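Local atomic coordinates of ricin B-like lectin (Macrolepiota procera, PDB entry 4IZX), a protein that binds carbohydrates as a single-domain beta-trefoil lectin, holding a lactose molecule through its galactose end. Residues Thr13-Gly18 and Thr134-Arg139; Asn47-Ala52 and Pro82-Ile87; Thr74-Val79 and Val122-Thr127. All coordinates share one frame; numbering follows the deposited sequence.

Contact 1: Thr13-Gly18 and Thr134-Arg139; sequences TNVKAG and TWTIDR
The indole of Trp-135 receives the carboxamide of Asn-14 over one face: ND2 of Asn-14 stands 3.3 Å above the ring plane, offset toward the rim on the six-membered side, where Trp-135 CH2 is its nearest ring atom. Amide and indole planes are 84° apart, an almost perpendicular meeting. A chi1 of -167° carries the Asn-14 amide away from its own backbone N and over the indole, and the two ends of the amide find separate work: ND2 donates to His-132 O, while OD1 accepts from Ala-17 N in the carbonyl plane, on a lone pair, forming an Asx motif that turns the chain after the strand.

The backbones pair antiparallel. Thr-13 and Thr-136 form a hydrogen-bonded pair, with Thr-136 N 2.9 Å from Thr-13 O and Thr-13 N 3.0 Å from Thr-136 O, and a third bond, from Val-15 N to Thr-134 O, is nearly straight at 176°. On the other face of the sheet the Thr-13 and Thr-136 side chains lie side by side, and one water bridges their hydroxyls to OD1 of Asp-138, which also forms a salt bridge with Lys-11. Strands 9-14 and 135-138 thus join the chain ends of the beta-trefoil at one margin of a four-stranded sheet, with Trp-135 packed against Leu-110 of strand 106-110 and Ile-21 of strand 20-23.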
loop_
_atom_site.group_PDB
_atom_site.type_symbol
_atom_site.label_atom_id
_atom_site.label_comp_id
_atom_site.label_asym_id
_atom_site.label_seq_id
_atom_site.Cartn_x
_atom_site.Cartn_y
_atom_site.Cartn_z
ATOM N N THR A 13 4.635 4.599 3.932
ATOM C CA THR A 13 6.033 4.797 3.563
ATOM C C THR A 13 6.755 3.451 3.597
ATOM O O THR A 13 6.674 2.715 4.566
ATOM C CB THR A 13 6.738 5.765 4.506
ATOM O OG1 THR A 13 6.005 6.990 4.544
ATOM C CG2 THR A 13 8.135 6.068 4.033
ATOM N N ASN A 14 7.518 3.130 2.551
ATOM C CA ASN A 14 8.283 1.887 2.537
ATOM C C ASN A 14 9.453 1.985 3.499
ATOM O O ASN A 14 10.240 2.937 3.425
ATOM C CB ASN A 14 8.782 1.617 1.137
ATOM C CG ASN A 14 9.301 0.205 0.976
ATOM O OD1 ASN A 14 10.504 -0.048 1.089
ATOM N ND2 ASN A 14 8.365 -0.729 0.782
ATOM N N VAL A 15 9.621 0.990 4.357
ATOM C CA VAL A 15 10.705 1.026 5.348
ATOM C C VAL A 15 12.067 0.971 4.686
ATOM O O VAL A 15 13.007 1.629 5.148
ATOM C CB VAL A 15 10.524 -0.117 6.355
ATOM C CG1 VAL A 15 11.753 -0.324 7.237
ATOM C CG2 VAL A 15 9.320 0.148 7.257
ATOM N N LYS A 16 12.215 0.184 3.621
ATOM C CA LYS A 16 13.501 0.076 2.942
ATOM C C LYS A 16 13.811 1.330 2.149
ATOM O O LYS A 16 14.909 1.878 2.257
ATOM C CB LYS A 16 13.546 -1.171 2.054
ATOM C CG LYS A 16 14.895 -1.283 1.361
ATOM C CD LYS A 16 15.246 -2.603 0.839
ATOM C CE LYS A 16 16.695 -2.628 0.372
ATOM N NZ LYS A 16 16.780 -3.728 -0.609
ATOM N N ALA A 17 12.872 1.791 1.319
ATOM C CA ALA A 17 13.162 2.818 0.327
ATOM C C ALA A 17 12.928 4.244 0.805
ATOM O O ALA A 17 13.544 5.161 0.270
ATOM C CB ALA A 17 12.328 2.582 -0.912
ATOM N N GLY A 18 11.945 4.449 1.684
ATOM C CA GLY A 18 11.588 5.786 2.093
ATOM C C GLY A 18 10.612 6.504 1.184
ATOM O O GLY A 18 10.218 7.626 1.502
ATOM N N THR A 134 7.653 -4.026 4.086
ATOM C CA THR A 134 7.173 -3.456 5.329
ATOM C C THR A 134 7.029 -1.940 5.178
ATOM O O THR A 134 7.784 -1.297 4.421
ATOM C CB THR A 134 8.094 -3.807 6.506
ATOM O OG1 THR A 134 9.377 -3.174 6.397
ATOM C CG2 THR A 134 8.285 -5.305 6.644
ATOM N N TRP A 135 6.060 -1.394 5.905
ATOM C CA TRP A 135 5.553 -0.057 5.623
ATOM C C TRP A 135 5.194 0.616 6.930
ATOM O O TRP A 135 4.587 0.009 7.804
ATOM C CB TRP A 135 4.278 -0.131 4.750
ATOM C CG TRP A 135 4.410 -0.973 3.496
ATOM C CD1 TRP A 135 4.261 -2.305 3.412
ATOM C CD2 TRP A 135 4.772 -0.520 2.206
ATOM N NE1 TRP A 135 4.500 -2.724 2.132
ATOM C CE2 TRP A 135 4.790 -1.638 1.369
ATOM C CE3 TRP A 135 5.016 0.742 1.647
ATOM C CZ2 TRP A 135 5.038 -1.540 0.001
ATOM C CZ3 TRP A 135 5.294 0.826 0.291
ATOM C CH2 TRP A 135 5.274 -0.297 -0.514
ATOM N N THR A 136 5.485 1.916 7.039
ATOM C CA THR A 136 4.917 2.716 8.130
ATOM C C THR A 136 3.642 3.389 7.658
ATOM O O THR A 136 3.485 3.658 6.484
ATOM C CB THR A 136 5.904 3.727 8.689
ATOM O OG1 THR A 136 6.305 4.589 7.644
ATOM C CG2 THR A 136 7.078 3.023 9.291
ATOM N N ILE A 137 2.713 3.605 8.568
ATOM C CA ILE A 137 1.423 4.245 8.275
ATOM C C ILE A 137 1.302 5.426 9.247
ATOM O O ILE A 137 1.215 5.205 10.459
ATOM C CB ILE A 137 0.240 3.256 8.429
ATOM C CG1 ILE A 137 0.412 2.047 7.499
ATOM C CG2 ILE A 137 -1.070 3.965 8.184
ATOM C CD1 ILE A 137 -0.599 0.943 7.729
ATOM N N ASP A 138 1.313 6.663 8.754
ATOM C CA ASP A 138 1.258 7.804 9.669
ATOM C C ASP A 138 0.680 9.014 8.963
ATOM O O ASP A 138 0.213 8.916 7.825
ATOM C CB ASP A 138 2.568 8.030 10.377
ATOM C CG ASP A 138 3.665 8.184 9.441
ATOM O OD1 ASP A 138 3.411 8.521 8.279
ATOM O OD2 ASP A 138 4.784 7.839 9.855
ATOM N N ARG A 139 0.490 10.085 9.721
ATOM C CA ARG A 139 -0.353 11.160 9.229
ATOM C C ARG A 139 0.339 11.908 8.094
ATOM O O ARG A 139 1.559 11.994 8.049
ATOM C CB ARG A 139 -0.732 12.137 10.318
ATOM C CG ARG A 139 -1.635 11.571 11.384
ATOM C CD ARG A 139 -2.273 12.724 12.143
ATOM N NE ARG A 139 -3.305 12.323 13.095
ATOM C CZ ARG A 139 -3.073 12.073 14.368
ATOM N NH1 ARG A 139 -1.853 12.283 14.900
ATOM N NH2 ARG A 139 -4.114 11.741 15.141
HETATM O O HOH W 1 4.158 6.612 6.556
#

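Contact 2: Asn47-Ala52 and Pro82-Ile87; sequences NWTGKA and PFEWHI
Glu-84 reaches across to the turn after strand 44-48, its carboxylate meeting Thr-49 and Lys-51 by different sides of the same oxygen. The hydroxyl of Thr-49 donates to Glu-84 OE1 on the anti side, 2.7 Å from OG1 and 26° out of the carboxylate plane. Lys-51 comes to that oxygen on the syn side: its NZ forms a salt bridge with Glu-84 OE1 at 2.8 Å and adds a weak bond to OE2. The two long side chains cross at about a right angle, the glutamate extended beyond CG and the lysine bent at its last torsion (chi4 -53°), which brings the ammonium back to the carboxylate.

Thr-49 OG1 also accepts from Lys-51 N, closing an ST turn, and this links the turn's backbone directly to the group that grips Glu-84. In this beta-trefoil the turn connects strands 44-48 and 53-57, a beta hairpin, whereas Glu-84 belongs to the 82-87 segment, which carries strand 86-89; the polar cluster therefore joins a hairpin tip to that segment.

Nearer the backbone of Glu-84 the methyl of Ala-52 takes over. Ala-52 CB packs 3.6 Å from Glu-84 CB and also lies near Trp-85 O, and it meets the edge of the His-86 ring as well, near the ring plane and 4.0 Å from CD2. A water lies in the plane of that imidazole, 2.9 Å from His-86 NE2, and donates to Lys-51 O; the ring of His-86 also makes an edge-to-face contact with Phe-103.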
loop_
_atom_site.group_PDB
_atom_site.type_symbol
_atom_site.label_atom_id
_atom_site.label_comp_id
_atom_site.label_asym_id
_atom_site.label_seq_id
_atom_site.Cartn_x
_atom_site.Cartn_y
_atom_site.Cartn_z
ATOM N N ASN A 47 -10.763 2.650 5.849
ATOM C CA ASN A 47 -12.066 2.266 6.369
ATOM C C ASN A 47 -11.975 0.835 6.877
ATOM O O ASN A 47 -11.513 -0.051 6.147
ATOM C CB ASN A 47 -13.188 2.369 5.323
ATOM C CG ASN A 47 -14.559 2.084 5.894
ATOM O OD1 ASN A 47 -14.909 2.625 6.929
ATOM N ND2 ASN A 47 -15.332 1.240 5.223
ATOM N N TRP A 48 -12.446 0.606 8.095
ATOM C CA TRP A 48 -12.634 -0.730 8.604
ATOM C C TRP A 48 -14.058 -1.154 8.297
ATOM O O TRP A 48 -15.005 -0.518 8.745
ATOM C CB TRP A 48 -12.330 -0.796 10.112
ATOM C CG TRP A 48 -12.642 -2.121 10.729
ATOM C CD1 TRP A 48 -13.710 -2.381 11.512
ATOM C CD2 TRP A 48 -11.849 -3.334 10.709
ATOM N NE1 TRP A 48 -13.663 -3.678 11.983
ATOM C CE2 TRP A 48 -12.527 -4.278 11.508
ATOM C CE3 TRP A 48 -10.628 -3.708 10.109
ATOM C CZ2 TRP A 48 -12.055 -5.553 11.696
ATOM C CZ3 TRP A 48 -10.171 -4.966 10.303
ATOM C CH2 TRP A 48 -10.870 -5.885 11.106
ATOM N N THR A 49 -14.202 -2.221 7.523
ATOM C CA THR A 49 -15.493 -2.656 7.029
ATOM C C THR A 49 -16.269 -3.466 8.056
ATOM O O THR A 49 -17.411 -3.823 7.844
ATOM C CB THR A 49 -15.326 -3.541 5.803
ATOM O OG1 THR A 49 -14.652 -4.727 6.210
ATOM C CG2 THR A 49 -14.546 -2.851 4.686
ATOM N N GLY A 50 -15.630 -3.764 9.174
ATOM C CA GLY A 50 -16.113 -4.707 10.148
ATOM C C GLY A 50 -15.284 -5.961 10.127
ATOM O O GLY A 50 -15.267 -6.699 11.124
ATOM N N LYS A 51 -14.570 -6.226 9.025
ATOM C CA LYS A 51 -13.746 -7.422 8.939
ATOM C C LYS A 51 -12.373 -7.226 8.257
ATOM O O LYS A 51 -11.537 -8.106 8.300
ATOM C CB LYS A 51 -14.477 -8.575 8.245
ATOM C CG LYS A 51 -14.910 -8.291 6.863
ATOM C CD LYS A 51 -15.858 -9.375 6.359
ATOM C CE LYS A 51 -16.081 -9.395 4.861
ATOM N NZ LYS A 51 -16.507 -8.089 4.316
ATOM N N ALA A 52 -12.146 -6.095 7.629
ATOM C CA ALA A 52 -10.927 -5.840 6.886
ATOM C C ALA A 52 -10.864 -4.346 6.603
ATOM O O ALA A 52 -11.755 -3.604 6.993
ATOM C CB ALA A 52 -10.901 -6.642 5.583
ATOM N N PRO A 82 -14.518 -0.925 -3.435
ATOM C CA PRO A 82 -13.652 -1.146 -2.288
ATOM C C PRO A 82 -13.056 -2.541 -2.326
ATOM O O PRO A 82 -13.746 -3.535 -2.584
ATOM C CB PRO A 82 -14.593 -0.977 -1.093
ATOM C CG PRO A 82 -15.739 -0.172 -1.594
ATOM C CD PRO A 82 -15.864 -0.538 -3.027
ATOM N N PHE A 83 -11.760 -2.608 -2.091
ATOM C CA PHE A 83 -11.029 -3.869 -2.064
ATOM C C PHE A 83 -10.485 -4.075 -0.649
ATOM O O PHE A 83 -9.788 -3.221 -0.103
ATOM C CB PHE A 83 -9.882 -3.861 -3.072
ATOM C CG PHE A 83 -9.142 -5.155 -3.161
ATOM C CD1 PHE A 83 -9.575 -6.169 -3.970
ATOM C CD2 PHE A 83 -8.048 -5.380 -2.364
ATOM C CE1 PHE A 83 -8.896 -7.372 -4.024
ATOM C CE2 PHE A 83 -7.365 -6.581 -2.416
ATOM C CZ PHE A 83 -7.787 -7.575 -3.265
ATOM N N GLU A 84 -10.822 -5.207 -0.049
ATOM C CA GLU A 84 -10.435 -5.502 1.330
ATOM C C GLU A 84 -9.018 -6.030 1.450
ATOM O O GLU A 84 -8.598 -6.937 0.711
ATOM C CB GLU A 84 -11.419 -6.466 1.984
ATOM C CG GLU A 84 -12.737 -5.802 2.384
ATOM C CD GLU A 84 -13.690 -6.732 3.111
ATOM O OE1 GLU A 84 -14.465 -6.278 3.953
ATOM O OE2 GLU A 84 -13.703 -7.938 2.793
ATOM N N TRP A 85 -8.344 -5.512 2.466
ATOM C CA TRP A 85 -6.990 -5.891 2.848
ATOM C C TRP A 85 -6.962 -6.304 4.313
ATOM O O TRP A 85 -7.682 -5.766 5.134
ATOM C CB TRP A 85 -6.029 -4.693 2.686
ATOM C CG TRP A 85 -5.918 -4.195 1.295
ATOM C CD1 TRP A 85 -6.542 -3.123 0.754
ATOM C CD2 TRP A 85 -5.079 -4.731 0.258
ATOM N NE1 TRP A 85 -6.131 -2.944 -0.560
ATOM C CE2 TRP A 85 -5.232 -3.918 -0.879
ATOM C CE3 TRP A 85 -4.217 -5.833 0.170
ATOM C CZ2 TRP A 85 -4.530 -4.155 -2.068
ATOM C CZ3 TRP A 85 -3.540 -6.062 -1.000
ATOM C CH2 TRP A 85 -3.703 -5.225 -2.103
ATOM N N HIS A 86 -6.054 -7.222 4.650
ATOM C CA HIS A 86 -5.686 -7.465 6.034
ATOM C C HIS A 86 -4.389 -6.696 6.309
ATOM O O HIS A 86 -3.471 -6.713 5.508
ATOM C CB HIS A 86 -5.455 -8.945 6.320
ATOM C CG HIS A 86 -6.723 -9.751 6.408
ATOM N ND1 HIS A 86 -6.724 -11.124 6.590
ATOM C CD2 HIS A 86 -8.022 -9.362 6.402
ATOM C CE1 HIS A 86 -7.972 -11.532 6.700
ATOM N NE2 HIS A 86 -8.775 -10.490 6.590
ATOM N N ILE A 87 -4.334 -6.015 7.450
ATOM C CA ILE A 87 -3.190 -5.207 7.812
ATOM C C ILE A 87 -2.714 -5.651 9.181
ATOM O O ILE A 87 -3.497 -5.687 10.115
ATOM C CB ILE A 87 -3.527 -3.707 7.796
ATOM C CG1 ILE A 87 -4.027 -3.294 6.406
ATOM C CG2 ILE A 87 -2.315 -2.906 8.231
ATOM C CD1 ILE A 87 -4.359 -1.840 6.269
HETATM O O HOH W 2 -11.627 -10.408 6.383
#

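Contact 3: Thr74-Val79 and Val122-Thr127; sequences TRLVAV and VQLWWT
Thr-74 and Leu-76 meet the chain at Val-122 to Leu-124 in a short backbone bridge within the beta-trefoil, where strand 76-79, itself paired with strand 63-66, comes against strand 120-126 of a four-stranded antiparallel sheet. The contact is buried, and it illustrates how separate sheets of such a fold can be joined by a few bonds where strands diverge steeply: the N-to-C directions of segments 76-79 and 122-126 differ by 112°, and a single bridge links Arg-75 with Gln-123.

Two backbone hydrogen bonds flank that bridge. Leu-124 N donates to Thr-74 O over 2.8 Å, and Leu-76 N donates to Val-122 O over 3.1 Å at a nearly straight 169°. Gln-123 CA lies only 3.1 Å from Thr-74 O, so this carbonyl receives a CA-H...O contact besides its amide partner.

Leu-124 serves two partners, its CD1 beside Thr-74 and its CD2 at Leu-76. Thr-74 and Leu-124 lie side by side, pointing the same way, with Thr-74 CB 3.9 Å from Leu-124 CD1; the hydroxyl of Thr-74 is taken up by the carbonyls of Thr-69 and Ala-71. The polar chains of the bridged pair have other partners: Arg-75 forms a salt bridge with Glu-67 through NE, and Gln-123 NE2 donates to Asp-109 OD1.

Leu-76 reaches into the apolar interior, where Leu-108 and Leu-64 also touch it. Its chi2 of 70° parts the two methyl groups toward different neighbours. CD2 of Leu-76 lies 4.0 Å from Val-122 CG1, the two side chains crossing at a slant, while Leu-76 CD1 sits 4.0 Å from Leu-124 CD2 and closer still, 3.6 Å, to the backbone carbonyl carbon C of Gln-123.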
loop_
_atom_site.group_PDB
_atom_site.type_symbol
_atom_site.label_atom_id
_atom_site.label_comp_id
_atom_site.label_asym_id
_atom_site.label_seq_id
_atom_site.Cartn_x
_atom_site.Cartn_y
_atom_site.Cartn_z
ATOM N N THR A 74 1.889 -9.607 -9.145
ATOM C CA THR A 74 0.618 -8.938 -9.443
ATOM C C THR A 74 0.759 -7.463 -9.135
ATOM O O THR A 74 1.213 -7.078 -8.059
ATOM C CB THR A 74 -0.513 -9.515 -8.575
ATOM O OG1 THR A 74 -0.695 -10.862 -8.904
ATOM C CG2 THR A 74 -1.825 -8.794 -8.744
ATOM N N ARG A 75 0.359 -6.617 -10.081
ATOM C CA ARG A 75 0.445 -5.167 -9.906
ATOM C C ARG A 75 -0.673 -4.628 -9.016
ATOM O O ARG A 75 -1.821 -5.056 -9.140
ATOM C CB ARG A 75 0.345 -4.461 -11.267
ATOM C CG ARG A 75 1.509 -4.683 -12.222
ATOM C CD ARG A 75 1.592 -3.550 -13.258
ATOM N NE ARG A 75 0.301 -3.274 -13.882
ATOM C CZ ARG A 75 -0.148 -2.054 -14.160
ATOM N NH1 ARG A 75 0.590 -0.992 -13.868
ATOM N NH2 ARG A 75 -1.334 -1.895 -14.729
ATOM N N LEU A 76 -0.356 -3.676 -8.139
ATOM C CA LEU A 76 -1.409 -2.895 -7.494
ATOM C C LEU A 76 -1.872 -1.810 -8.460
ATOM O O LEU A 76 -1.080 -1.163 -9.158
ATOM C CB LEU A 76 -0.912 -2.278 -6.196
ATOM C CG LEU A 76 -1.087 -3.161 -4.972
ATOM C CD1 LEU A 76 -0.175 -4.355 -4.986
ATOM C CD2 LEU A 76 -1.014 -2.346 -3.709
ATOM N N VAL A 77 -3.181 -1.603 -8.481
ATOM C CA VAL A 77 -3.841 -0.604 -9.310
ATOM C C VAL A 77 -5.022 -0.004 -8.542
ATOM O O VAL A 77 -5.588 -0.616 -7.640
ATOM C CB VAL A 77 -4.342 -1.207 -10.640
ATOM C CG1 VAL A 77 -3.188 -1.612 -11.552
ATOM C CG2 VAL A 77 -5.334 -2.339 -10.417
ATOM N N ALA A 78 -5.406 1.204 -8.952
ATOM C CA ALA A 78 -6.651 1.791 -8.517
ATOM C C ALA A 78 -7.848 1.045 -9.093
ATOM O O ALA A 78 -7.851 0.730 -10.268
ATOM C CB ALA A 78 -6.728 3.227 -9.017
ATOM N N VAL A 79 -8.853 0.787 -8.274
ATOM C CA VAL A 79 -10.050 0.049 -8.691
ATOM C C VAL A 79 -11.295 0.801 -8.240
ATOM O O VAL A 79 -11.276 1.606 -7.303
ATOM C CB VAL A 79 -10.053 -1.393 -8.152
ATOM C CG1 VAL A 79 -8.891 -2.167 -8.715
ATOM C CG2 VAL A 79 -10.065 -1.471 -6.633
ATOM N N VAL A 122 4.487 -0.894 -7.163
ATOM C CA VAL A 122 4.131 -1.673 -5.997
ATOM C C VAL A 122 3.353 -2.911 -6.481
ATOM O O VAL A 122 2.449 -2.794 -7.315
ATOM C CB VAL A 122 3.281 -0.869 -4.997
ATOM C CG1 VAL A 122 2.953 -1.698 -3.755
ATOM C CG2 VAL A 122 3.978 0.425 -4.622
ATOM N N GLN A 123 3.741 -4.082 -5.970
ATOM C CA GLN A 123 3.264 -5.363 -6.402
ATOM C C GLN A 123 2.872 -6.227 -5.205
ATOM O O GLN A 123 3.150 -5.866 -4.053
ATOM C CB GLN A 123 4.280 -6.071 -7.288
ATOM C CG GLN A 123 5.485 -6.506 -6.489
ATOM C CD GLN A 123 6.641 -7.056 -7.298
ATOM O OE1 GLN A 123 6.504 -7.350 -8.495
ATOM N NE2 GLN A 123 7.775 -7.267 -6.630
ATOM N N LEU A 124 2.286 -7.384 -5.466
ATOM C CA LEU A 124 2.198 -8.457 -4.497
ATOM C C LEU A 124 3.404 -9.371 -4.597
ATOM O O LEU A 124 3.928 -9.610 -5.684
ATOM C CB LEU A 124 0.959 -9.327 -4.688
ATOM C CG LEU A 124 -0.373 -8.590 -4.548
ATOM C CD1 LEU A 124 -1.513 -9.568 -4.809
ATOM C CD2 LEU A 124 -0.511 -7.906 -3.216
ATOM N N TRP A 125 3.800 -9.939 -3.472
ATOM C CA TRP A 125 4.773 -11.022 -3.460
ATOM C C TRP A 125 4.536 -11.852 -2.219
ATOM O O TRP A 125 4.074 -11.338 -1.174
ATOM C CB TRP A 125 6.209 -10.492 -3.478
ATOM C CG TRP A 125 7.229 -11.499 -3.972
ATOM C CD1 TRP A 125 7.879 -12.456 -3.248
ATOM C CD2 TRP A 125 7.620 -11.678 -5.332
ATOM N NE1 TRP A 125 8.638 -13.227 -4.082
ATOM C CE2 TRP A 125 8.485 -12.792 -5.367
ATOM C CE3 TRP A 125 7.327 -11.002 -6.514
ATOM C CZ2 TRP A 125 9.085 -13.227 -6.536
ATOM C CZ3 TRP A 125 7.934 -11.444 -7.694
ATOM C CH2 TRP A 125 8.795 -12.555 -7.692
ATOM N N TRP A 126 4.881 -13.138 -2.285
ATOM C CA TRP A 126 4.895 -14.001 -1.135
ATOM C C TRP A 126 5.634 -13.356 0.035
ATOM O O TRP A 126 6.688 -12.767 -0.153
ATOM C CB TRP A 126 5.652 -15.306 -1.524
ATOM C CG TRP A 126 5.528 -16.411 -0.572
ATOM C CD1 TRP A 126 6.381 -16.774 0.420
ATOM C CD2 TRP A 126 4.530 -17.392 -0.637
ATOM N NE1 TRP A 126 5.927 -17.936 1.023
ATOM C CE2 TRP A 126 4.750 -18.295 0.413
ATOM C CE3 TRP A 126 3.431 -17.563 -1.462
ATOM C CZ2 TRP A 126 3.947 -19.411 0.601
ATOM C CZ3 TRP A 126 2.602 -18.624 -1.236
ATOM C CH2 TRP A 126 2.852 -19.528 -0.207
ATOM N N THR A 127 5.099 -13.505 1.224
ATOM C CA THR A 127 5.635 -12.833 2.367
ATOM C C THR A 127 6.973 -13.435 2.836
ATOM O O THR A 127 7.109 -14.654 2.967
ATOM C CB THR A 127 4.611 -12.796 3.505
ATOM O OG1 THR A 127 4.998 -11.853 4.491
ATOM C CG2 THR A 127 4.382 -14.122 4.172
#

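How the contacts relate
Contact 1 brackets the other two along the chain, pairing an early strand with the last one, whereas contacts 2 and 3 interleave: 47-52, 74-79, 82-87, then 122-127. Their centres are about 19 Å apart for contacts 1 and 2 and about 16 Å for either with contact 3. Contacts 1 and 2 both reach one four-stranded sheet, through neighbouring strands 9-14 and 44-48; contact 3 touches the other four-stranded sheet, across the chain's centre from contact 1. All meet through apolar side chains: Ile-137 on Ile-87, Trp-135 on Val-122, and Trp-85 on Leu-124 and Leu-76. This is consistent with one continuous packed body, with galactose bound at its periphery.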